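Local coordinates for protein BH2851 (Bacillus halodurans, PDB 2GFG) that is of unknown function, a putative adenylate cyclase of the CYTH family that probably binds a phosphorylated substrate inside its antiparallel barrel, at residues K49-A54 with L109-S114; G120-S125 with Q184-K189; R126-Y131 with I135-H140; D148-F153 with V177-K182. All coordinates share one frame; numbering follows the deposited sequence.

Contact 1. Residues K49-A54 with L109-S114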
# COMPACT_ATOMS: atom_id res chain seq x y z
N LYS A 49 -3.24 -11.86 -7.51
CA LYS A 49 -1.84 -11.72 -7.94
C LYS A 49 -1.73 -11.96 -9.47
O LYS A 49 -1.07 -11.19 -10.17
CB LYS A 49 -0.93 -12.71 -7.18
CG LYS A 49 0.51 -12.22 -6.95
CD LYS A 49 1.39 -12.40 -8.18
CE LYS A 49 2.81 -11.93 -7.92
NZ LYS A 49 3.62 -11.91 -9.16
N LYS A 50 -2.42 -12.99 -9.96
CA LYS A 50 -2.41 -13.34 -11.40
C LYS A 50 -3.08 -12.28 -12.29
O LYS A 50 -2.81 -12.21 -13.48
CB LYS A 50 -3.07 -14.70 -11.61
CG LYS A 50 -2.27 -15.86 -11.02
CD LYS A 50 -3.07 -17.14 -10.97
CE LYS A 50 -2.18 -18.32 -10.57
NZ LYS A 50 -2.95 -19.60 -10.49
N GLN A 51 -3.96 -11.46 -11.69
CA GLN A 51 -4.57 -10.32 -12.40
C GLN A 51 -3.90 -8.99 -11.99
O GLN A 51 -4.46 -7.91 -12.22
CB GLN A 51 -6.07 -10.29 -12.15
CG GLN A 51 -6.78 -11.56 -12.63
CD GLN A 51 -8.28 -11.39 -12.78
OE1 GLN A 51 -8.76 -10.33 -13.16
NE2 GLN A 51 -9.02 -12.46 -12.54
N SER A 52 -2.68 -9.08 -11.44
CA SER A 52 -1.88 -7.91 -11.02
C SER A 52 -2.65 -6.96 -10.08
O SER A 52 -2.44 -5.74 -10.09
CB SER A 52 -1.35 -7.17 -12.25
OG SER A 52 -0.56 -8.03 -13.06
N SER A 53 -3.49 -7.55 -9.23
CA SER A 53 -4.34 -6.79 -8.33
C SER A 53 -4.05 -7.13 -6.88
O SER A 53 -3.44 -8.18 -6.59
CB SER A 53 -5.81 -7.05 -8.63
OG SER A 53 -6.16 -6.56 -9.91
N ALA A 54 -4.48 -6.25 -5.98
CA ALA A 54 -4.28 -6.42 -4.56
C ALA A 54 -5.50 -5.92 -3.79
O ALA A 54 -6.02 -4.81 -4.05
CB ALA A 54 -3.03 -5.67 -4.10
N LEU A 109 -13.86 -8.60 -12.32
CA LEU A 109 -12.60 -9.34 -12.60
C LEU A 109 -12.77 -10.89 -12.51
O LEU A 109 -11.79 -11.63 -12.62
CB LEU A 109 -11.49 -8.88 -11.63
CG LEU A 109 -11.00 -7.43 -11.79
CD1 LEU A 109 -10.10 -7.05 -10.64
CD2 LEU A 109 -10.29 -7.22 -13.13
N SER A 110 -14.02 -11.35 -12.33
CA SER A 110 -14.34 -12.80 -12.18
C SER A 110 -13.62 -13.46 -10.98
O SER A 110 -13.27 -14.65 -11.02
CB SER A 110 -14.06 -13.58 -13.49
OG SER A 110 -14.99 -13.22 -14.50
N ILE A 111 -13.45 -12.69 -9.91
CA ILE A 111 -12.84 -13.18 -8.68
C ILE A 111 -13.93 -13.86 -7.85
O ILE A 111 -14.91 -13.22 -7.49
CB ILE A 111 -12.23 -12.02 -7.83
CG1 ILE A 111 -11.22 -11.21 -8.65
CG2 ILE A 111 -11.57 -12.57 -6.53
CD1 ILE A 111 -9.91 -11.95 -8.97
N PRO A 112 -13.76 -15.17 -7.55
CA PRO A 112 -14.74 -15.82 -6.67
C PRO A 112 -14.58 -15.33 -5.22
O PRO A 112 -13.60 -15.67 -4.56
CB PRO A 112 -14.39 -17.31 -6.80
CG PRO A 112 -12.93 -17.32 -7.15
CD PRO A 112 -12.70 -16.11 -7.99
N ILE A 113 -15.52 -14.48 -4.78
CA ILE A 113 -15.46 -13.87 -3.43
C ILE A 113 -15.53 -14.92 -2.30
O ILE A 113 -14.91 -14.74 -1.24
CB ILE A 113 -16.59 -12.77 -3.24
CG1 ILE A 113 -16.27 -11.52 -4.08
CG2 ILE A 113 -16.77 -12.38 -1.76
CD1 ILE A 113 -17.03 -11.43 -5.35
N SER A 114 -16.24 -16.02 -2.56
CA SER A 114 -16.31 -17.15 -1.61
C SER A 114 -14.94 -17.83 -1.37
O SER A 114 -14.78 -18.57 -0.41
CB SER A 114 -17.31 -18.19 -2.10
OG SER A 114 -16.82 -18.84 -3.27

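Contact 2. Residues G120-S125 with Q184-K189. With EDO (1,2-ethanediol), chain G.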
# COMPACT_ATOMS: atom_id res chain seq x y z
N GLY A 120 -3.05 -12.56 5.90
CA GLY A 120 -2.19 -12.02 6.95
C GLY A 120 -2.20 -10.50 7.03
O GLY A 120 -2.84 -9.83 6.21
N THR A 121 -1.44 -9.97 7.98
CA THR A 121 -1.44 -8.54 8.28
C THR A 121 -0.01 -7.97 8.32
O THR A 121 0.85 -8.49 9.02
CB THR A 121 -2.13 -8.26 9.63
OG1 THR A 121 -3.45 -8.82 9.61
CG2 THR A 121 -2.23 -6.75 9.92
N LEU A 122 0.19 -6.87 7.59
CA LEU A 122 1.45 -6.14 7.58
C LEU A 122 1.22 -4.77 8.20
O LEU A 122 0.32 -4.03 7.77
CB LEU A 122 1.94 -5.99 6.13
CG LEU A 122 3.20 -5.17 5.85
CD1 LEU A 122 3.91 -5.69 4.61
CD2 LEU A 122 2.91 -3.66 5.69
N SER A 123 2.01 -4.44 9.23
CA SER A 123 1.90 -3.14 9.91
C SER A 123 2.91 -2.16 9.36
O SER A 123 4.05 -2.52 9.08
CB SER A 123 2.11 -3.30 11.41
OG SER A 123 1.06 -4.07 11.99
N THR A 124 2.49 -0.89 9.22
CA THR A 124 3.38 0.17 8.72
C THR A 124 3.29 1.43 9.59
O THR A 124 2.20 1.89 9.93
CB THR A 124 3.07 0.56 7.26
OG1 THR A 124 3.26 -0.58 6.41
CG2 THR A 124 3.99 1.71 6.77
N SER A 125 4.46 1.96 9.95
CA SER A 125 4.57 3.26 10.57
C SER A 125 4.96 4.24 9.48
O SER A 125 6.02 4.10 8.86
CB SER A 125 5.62 3.23 11.66
OG SER A 125 5.68 4.47 12.32
N GLN A 184 3.31 -7.77 -1.91
CA GLN A 184 4.12 -8.75 -2.64
C GLN A 184 5.34 -9.16 -1.80
O GLN A 184 5.70 -10.34 -1.74
CB GLN A 184 4.57 -8.20 -3.99
CG GLN A 184 3.41 -7.79 -4.91
CD GLN A 184 2.70 -8.97 -5.52
N ARG A 185 5.95 -8.17 -1.12
CA ARG A 185 7.03 -8.45 -0.15
C ARG A 185 6.50 -9.29 1.01
O ARG A 185 7.23 -10.08 1.59
CB ARG A 185 7.64 -7.15 0.40
CG ARG A 185 8.34 -6.28 -0.64
CD ARG A 185 9.36 -5.32 -0.02
NE ARG A 185 8.81 -4.54 1.11
CZ ARG A 185 8.16 -3.36 1.00
NH1 ARG A 185 7.86 -2.85 -0.20
NH2 ARG A 185 7.77 -2.73 2.09
N PHE A 186 5.20 -9.11 1.33
CA PHE A 186 4.55 -9.91 2.37
C PHE A 186 4.48 -11.39 1.99
O PHE A 186 5.03 -12.22 2.68
CB PHE A 186 3.12 -9.39 2.68
CG PHE A 186 2.39 -10.20 3.72
CD1 PHE A 186 1.66 -11.34 3.36
CD2 PHE A 186 2.53 -9.89 5.08
CE1 PHE A 186 1.05 -12.13 4.33
CE2 PHE A 186 1.92 -10.68 6.05
CZ PHE A 186 1.18 -11.79 5.68
N PHE A 187 3.74 -11.71 0.91
CA PHE A 187 3.52 -13.15 0.55
C PHE A 187 4.68 -13.83 -0.22
O PHE A 187 4.73 -15.06 -0.28
CB PHE A 187 2.11 -13.42 -0.11
CG PHE A 187 1.78 -12.52 -1.29
CD1 PHE A 187 2.55 -12.53 -2.45
CD2 PHE A 187 0.55 -11.82 -1.30
CE1 PHE A 187 2.17 -11.76 -3.58
CE2 PHE A 187 0.17 -11.06 -2.43
CZ PHE A 187 0.98 -11.02 -3.55
N SER A 188 5.64 -13.05 -0.74
CA SER A 188 6.91 -13.64 -1.22
C SER A 188 7.72 -14.16 -0.01
O SER A 188 8.41 -15.18 -0.11
CB SER A 188 7.74 -12.63 -2.04
OG SER A 188 8.22 -11.57 -1.23
N LYS A 189 7.59 -13.47 1.14
CA LYS A 189 8.12 -13.97 2.42
C LYS A 189 7.29 -15.18 2.89
O LYS A 189 7.85 -16.20 3.31
CB LYS A 189 8.12 -12.85 3.48
CG LYS A 189 9.09 -13.09 4.67
CD LYS A 189 8.49 -14.02 5.74
C1 EDO G . 8.37 4.55 14.39
O1 EDO G . 7.58 5.66 13.95
C2 EDO G . 9.18 3.98 13.23
O2 EDO G . 9.94 5.01 12.57

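Contact 3. Residues R126-Y131 with I135-H140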
# COMPACT_ATOMS: atom_id res chain seq x y z
N ARG A 126 4.10 5.23 9.23
CA ARG A 126 4.23 6.09 8.04
C ARG A 126 4.30 7.57 8.38
O ARG A 126 3.49 8.08 9.13
CB ARG A 126 3.05 5.85 7.09
CG ARG A 126 3.03 6.81 5.87
CD ARG A 126 1.96 6.43 4.87
NE ARG A 126 2.24 5.14 4.23
CZ ARG A 126 1.49 4.60 3.26
NH1 ARG A 126 0.38 5.22 2.83
NH2 ARG A 126 1.84 3.44 2.74
N ALA A 127 5.27 8.25 7.76
CA ALA A 127 5.33 9.70 7.75
C ALA A 127 5.13 10.18 6.31
O ALA A 127 5.63 9.56 5.38
CB ALA A 127 6.66 10.16 8.28
N GLU A 128 4.35 11.25 6.13
CA GLU A 128 4.09 11.83 4.79
C GLU A 128 4.39 13.31 4.79
O GLU A 128 4.08 14.01 5.74
CB GLU A 128 2.63 11.62 4.38
CG GLU A 128 2.23 10.18 4.18
CD GLU A 128 0.83 10.03 3.57
OE1 GLU A 128 0.56 10.66 2.53
OE2 GLU A 128 0.03 9.26 4.13
N ILE A 129 5.01 13.78 3.71
CA ILE A 129 5.25 15.21 3.49
C ILE A 129 4.91 15.58 2.07
O ILE A 129 4.94 14.73 1.18
CB ILE A 129 6.74 15.62 3.80
CG1 ILE A 129 7.74 14.84 2.91
CG2 ILE A 129 7.06 15.41 5.28
CD1 ILE A 129 9.18 15.35 3.01
N SER A 130 4.55 16.84 1.84
CA SER A 130 4.39 17.35 0.48
C SER A 130 5.77 17.60 -0.09
O SER A 130 6.57 18.30 0.51
CB SER A 130 3.57 18.64 0.46
OG SER A 130 4.28 19.71 1.04
N TYR A 131 6.08 16.95 -1.21
CA TYR A 131 7.37 17.12 -1.87
C TYR A 131 7.15 17.55 -3.31
O TYR A 131 6.48 16.86 -4.07
CB TYR A 131 8.17 15.81 -1.82
CG TYR A 131 9.61 15.99 -2.24
CD1 TYR A 131 10.57 16.45 -1.33
CD2 TYR A 131 10.00 15.75 -3.56
CE1 TYR A 131 11.91 16.65 -1.73
CE2 TYR A 131 11.33 15.95 -3.96
CZ TYR A 131 12.28 16.40 -3.04
OH TYR A 131 13.59 16.58 -3.43
N ILE A 135 3.62 13.85 -3.13
CA ILE A 135 3.73 13.46 -1.73
C ILE A 135 4.83 12.40 -1.57
O ILE A 135 4.92 11.47 -2.37
CB ILE A 135 2.36 12.94 -1.17
CG1 ILE A 135 1.34 14.09 -1.15
CG2 ILE A 135 2.53 12.32 0.26
CD1 ILE A 135 -0.08 13.67 -0.80
N LEU A 136 5.67 12.57 -0.54
CA LEU A 136 6.77 11.65 -0.25
C LEU A 136 6.50 10.91 1.04
O LEU A 136 6.33 11.53 2.08
CB LEU A 136 8.09 12.43 -0.14
CG LEU A 136 9.39 11.64 0.07
CD1 LEU A 136 9.68 10.75 -1.14
CD2 LEU A 136 10.52 12.59 0.32
N CYS A 137 6.44 9.58 0.97
CA CYS A 137 6.13 8.74 2.16
C CYS A 137 7.37 7.99 2.67
O CYS A 137 8.11 7.41 1.89
CB CYS A 137 5.03 7.73 1.82
SG CYS A 137 3.47 8.46 1.22
N LEU A 138 7.59 8.03 4.01
CA LEU A 138 8.62 7.19 4.66
C LEU A 138 7.93 6.06 5.42
O LEU A 138 7.26 6.31 6.42
CB LEU A 138 9.49 8.01 5.62
CG LEU A 138 10.55 8.94 4.99
CD1 LEU A 138 11.19 9.77 6.06
CD2 LEU A 138 11.61 8.15 4.26
N ASP A 139 8.13 4.82 4.96
CA ASP A 139 7.41 3.65 5.49
C ASP A 139 8.33 2.67 6.19
O ASP A 139 9.20 2.06 5.56
CB ASP A 139 6.71 2.90 4.35
CG ASP A 139 5.55 3.66 3.78
OD1 ASP A 139 5.20 4.73 4.30
OD2 ASP A 139 4.96 3.16 2.79
N HIS A 140 8.10 2.49 7.49
CA HIS A 140 8.73 1.43 8.26
C HIS A 140 7.67 0.36 8.50
O HIS A 140 6.65 0.62 9.16
CB HIS A 140 9.28 2.00 9.59
CG HIS A 140 9.76 0.95 10.55
ND1 HIS A 140 9.66 1.10 11.91
CD2 HIS A 140 10.30 -0.28 10.34
CE1 HIS A 140 10.15 0.02 12.50
NE2 HIS A 140 10.52 -0.84 11.57

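Contact 4. Residues D148-F153 with V177-K182. With EDO (1,2-ethanediol), chain H.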
# COMPACT_ATOMS: atom_id res chain seq x y z
N ASP A 148 11.20 -3.86 7.46
CA ASP A 148 11.98 -3.13 6.44
C ASP A 148 11.58 -1.66 6.35
O ASP A 148 10.64 -1.22 7.01
CB ASP A 148 11.87 -3.83 5.05
CG ASP A 148 10.43 -3.88 4.50
OD1 ASP A 148 9.63 -2.93 4.74
OD2 ASP A 148 10.13 -4.85 3.76
N TYR A 149 12.33 -0.90 5.55
CA TYR A 149 12.16 0.54 5.43
C TYR A 149 12.05 0.90 3.97
O TYR A 149 12.71 0.30 3.12
CB TYR A 149 13.34 1.27 6.07
CG TYR A 149 13.59 0.87 7.50
CD1 TYR A 149 14.38 -0.24 7.82
CD2 TYR A 149 13.00 1.58 8.55
CE1 TYR A 149 14.59 -0.63 9.15
CE2 TYR A 149 13.20 1.20 9.88
CZ TYR A 149 13.99 0.10 10.18
OH TYR A 149 14.18 -0.27 11.48
N GLU A 150 11.22 1.89 3.67
CA GLU A 150 10.92 2.24 2.29
C GLU A 150 10.54 3.72 2.14
O GLU A 150 9.80 4.27 2.95
CB GLU A 150 9.76 1.37 1.78
CG GLU A 150 9.63 1.33 0.25
CD GLU A 150 8.36 0.62 -0.22
OE1 GLU A 150 7.57 0.16 0.64
OE2 GLU A 150 8.14 0.55 -1.43
N ILE A 151 11.07 4.34 1.09
CA ILE A 151 10.66 5.68 0.68
C ILE A 151 9.86 5.55 -0.61
O ILE A 151 10.15 4.67 -1.43
CB ILE A 151 11.89 6.64 0.48
CG1 ILE A 151 11.44 8.09 0.38
CG2 ILE A 151 12.74 6.23 -0.78
CD1 ILE A 151 12.60 9.09 0.36
N GLU A 152 8.79 6.34 -0.74
CA GLU A 152 7.93 6.32 -1.97
C GLU A 152 7.51 7.72 -2.35
O GLU A 152 7.18 8.51 -1.49
CB GLU A 152 6.65 5.48 -1.75
CG GLU A 152 6.84 4.15 -1.00
CD GLU A 152 5.59 3.73 -0.24
OE1 GLU A 152 4.89 4.61 0.31
OE2 GLU A 152 5.36 2.51 -0.14
N PHE A 153 7.43 7.99 -3.66
CA PHE A 153 6.91 9.28 -4.14
C PHE A 153 5.59 9.08 -4.88
O PHE A 153 5.52 8.29 -5.81
CB PHE A 153 7.91 9.97 -5.06
CG PHE A 153 7.44 11.29 -5.56
CD1 PHE A 153 7.32 12.37 -4.70
CD2 PHE A 153 7.04 11.46 -6.89
CE1 PHE A 153 6.86 13.60 -5.15
CE2 PHE A 153 6.56 12.69 -7.34
CZ PHE A 153 6.48 13.75 -6.47
N VAL A 177 17.07 0.27 -5.39
CA VAL A 177 17.08 -1.20 -5.51
C VAL A 177 15.71 -1.69 -5.97
O VAL A 177 14.70 -1.02 -5.71
CB VAL A 177 17.47 -1.90 -4.15
CG1 VAL A 177 18.90 -1.58 -3.77
CG2 VAL A 177 16.51 -1.50 -3.03
N PRO A 178 15.67 -2.86 -6.67
CA PRO A 178 14.37 -3.41 -7.10
C PRO A 178 13.42 -3.61 -5.91
O PRO A 178 13.82 -4.18 -4.88
CB PRO A 178 14.75 -4.75 -7.74
CG PRO A 178 16.15 -5.02 -7.28
CD PRO A 178 16.78 -3.72 -7.09
N THR A 179 12.19 -3.12 -6.04
CA THR A 179 11.26 -3.06 -4.92
C THR A 179 9.84 -3.41 -5.36
O THR A 179 9.18 -2.63 -6.03
CB THR A 179 11.27 -1.65 -4.29
OG1 THR A 179 12.59 -1.34 -3.84
CG2 THR A 179 10.28 -1.56 -3.10
N GLU A 180 9.39 -4.60 -4.97
CA GLU A 180 8.00 -5.00 -5.19
C GLU A 180 7.11 -4.38 -4.10
O GLU A 180 7.61 -3.85 -3.11
CB GLU A 180 7.87 -6.54 -5.22
CG GLU A 180 8.17 -7.24 -3.88
CD GLU A 180 8.47 -8.74 -4.05
OE1 GLU A 180 7.94 -9.36 -5.00
OE2 GLU A 180 9.22 -9.29 -3.21
N ASN A 181 5.81 -4.41 -4.32
CA ASN A 181 4.83 -3.83 -3.38
C ASN A 181 4.84 -4.53 -2.01
O ASN A 181 5.21 -5.69 -1.90
CB ASN A 181 3.42 -3.87 -3.98
CG ASN A 181 3.24 -2.85 -5.13
OD1 ASN A 181 3.79 -1.74 -5.09
ND2 ASN A 181 2.44 -3.22 -6.13
N LYS A 182 4.45 -3.79 -0.95
CA LYS A 182 4.39 -4.33 0.43
C LYS A 182 3.70 -5.68 0.48
O LYS A 182 4.21 -6.62 1.08
CB LYS A 182 3.66 -3.37 1.36
CG LYS A 182 4.49 -2.20 1.82
CD LYS A 182 3.63 -1.18 2.53
CE LYS A 182 4.45 0.02 2.99
NZ LYS A 182 5.10 0.72 1.87
C1 EDO H . 4.19 0.06 -1.53
O1 EDO H . 5.36 -0.71 -1.82
C2 EDO H . 2.94 -0.62 -2.07
O2 EDO H . 2.00 -0.94 -1.02

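Contact 1. Residues K49-A54 with L109-S114
Gln51 NE2 donates to the backbone carbonyl of Leu109, NE2 to O 2.9 Å, in the one hydrogen bond that joins these two helix-ending loops of the CYTH barrel. Both loops follow Schellman motifs: Ser52 and Ser110, each with positive phi, are the C-prime residues that close helices 47-50 and 101-108. The bond is fairly straight, 156° at the hydrogen, and flat at both ends, since NE2 approaches in the carbonyl plane and the oxygen lies within 7° of the amide plane of Gln51. With CG anti to its own carbonyl carbon (chi1 -60°) and the chain extended beyond it, the glutamine reaches across the gap and overlaps Leu109 alongside, the two side chains running opposite ways. Its OE1 comes to rest against the leucine, 3.4 Å from Leu109 CB, with CD2 close by as well, so the amide oxygen meets carbon while the amide nitrogen takes the carbonyl. Ile111 adds its far end, CD1 standing 3.7 Å from Gln51 NE2; Ile111 also touches Leu48 of helix 47-50. Cutting Gln51 back to an alanine is likely to leave the Leu109 carbonyl without this donor and open a gap beside the leucine and the tip of Ile111. Leu109 also packs on Gln70, and Ser53 on Gln70 and Pro71, so strand 63-71 backs the junction. Ser53 OG turns back to Gln51 O at 3.2 Å, from above the carbonyl plane, and lies 4.0 Å from Leu109 CD1.

Contact 2. Residues G120-S125 with Q184-K189
The ring of Phe186 is the one flat group that crosses from helix 184-189 to strand 120-125, and Gly120, Thr121 and Leu122 all approach it obliquely. Its far end meets the glycine, CZ to Gly120 CA 3.6 Å, where a side chain would collide with the ring. Next round the ring, CE2 lies 3.8 Å from Thr121 O, and CD2 reaches Leu122 CB at 4.1 Å, so the ring runs along three consecutive strand residues. With CG anti to the backbone N (chi1 179°), the phenylalanine stretches from the helix onto the strand. Tyr40 of strand 34-42 meets the same ring edge-to-face, and Leu144 packs against it as well. Next to it on the helix, Arg185 takes a different course, its guanidinium forming salt bridges with Asp148 and Glu150. At the far end of the strand segment, Ser125 OG is hydrogen-bonded to O1 of a 1,2-ethanediol at 2.8 Å, probably a molecule from the crystallisation liquor. The helix passes the strand at 132°, with 9.5 Å between the segment axes. This is a C-terminal helix packed on the antiparallel barrel of a CYTH-family protein, with one aromatic residue wedged between helix and sheet.

Contact 3. Residues R126-Y131 with I135-H140
Segments 126-131 and 135-140 form the two arms of an antiparallel beta hairpin, with hydrogen-bonded pairs at Ala127-Leu138 and Ile129-Leu136 alternating with non-hydrogen-bonded pairs, among them Glu128-Cys137. The shortest rung is Leu138 N to Ala127 O, 2.8 Å. On the face that carries Arg126, Glu128, Cys137 and Asp139, the guanidinium grips the carboxylate side-on: Arg126 NE meets Asp139 OD1 at 3.0 Å, and NH2 meets OD2 at 3.1 Å. The two planes are nearly parallel, 6° apart, but stepped, so the nitrogens lie a little over 30° out of the carboxylate plane; both oxygens are met on the syn side. The arginine bends at chi3 (-67°), which turns the guanidinium alongside the aspartate. OD2 is shared with Lys182, the strongest polar partner of this carboxylate. A leucine in place of Arg126 removes the guanidinium and would probably leave Asp139 OD1 without its mate. Further along the same face, Glu128 CG lies against Cys137 SG at 3.6 Å. The other face is apolar: Leu136 CB touches both Ile129 CG1, 3.9 Å away, and Tyr131 CB at 3.8 Å, the side chains running the same way. That face is covered by helices: Ile168 of helix 158-171 touches Leu136 and Tyr131, while Phe19 and Ile23 of helix 16-25 lie on Leu138. Beyond strand 134-143 the sheet continues into strand 146-155, whose Glu150 and Glu152 pair through the backbone with Asp139 and Cys137.

Contact 4. Residues D148-F153 with V177-K182
Lys182 NZ draws together two carboxylates of strand 148-153, 2.7 Å from Glu152 OE2 and 2.8 Å from Glu150 OE1, and this salt-bridge network is the tight half of the contact. The lysine runs extended until its last torsion, where a bend (chi4 60°) brings NZ up to the two carboxylates. It meets Glu150 OE1 from above the carboxylate plane, 37° out of it. Asp139 of strand 134-143 is a third carboxylate on the same amine, and its strongest polar partner; Glu150 OE1 also takes Arg185, so the charges are shared rather than paired one to one.

The rest is looser, the loop running in from solvent before Thr179. That residue offers only its methyl to the strand, CG2 to Glu150 OE2 3.4 Å, while Thr179 OG1 bonds Val177 O at 2.8 Å. Beside the network a 1,2-ethanediol, probably from the crystallisation liquor, has settled: its O1 donates to Glu150 OE2 at 3.1 Å, and Lys182 N reaches that O1 only weakly.

Alternating along the strand, Glu150 and Glu152 point the same way, consistent with the charged interior of CYTH barrels, where acidic residues commonly take part in metal binding; no metal is modelled at this contact. The shared network of Lys182 with Glu150, Glu152 and Asp139 probably offsets the repulsion among the acids and fixes the side chains lining the pocket.

In the fold
All four contacts belong to one CYTH domain, built on a closed antiparallel barrel of eight strands. Contact 1 closes first along the chain and sits at the periphery, its centre about 17 Å from that of the chain; the centres of contacts 1 and 3 are about 29 Å apart, on opposite sides. Contacts 3 and 4 are nested in the loop that contact 2 closes, their centres about 12 Å apart. Strands 117-131, 134-143 and 146-155 are consecutive in the sheet. Helix 182-190 ties the contacts: Lys182 joins 3 and 4, Arg185 joins 2 and 4, and Phe187 reaches Lys49 of contact 1. Contacts 2 to 4 thus join the C-terminal helix to the barrel's charged interior, probably the substrate-binding side.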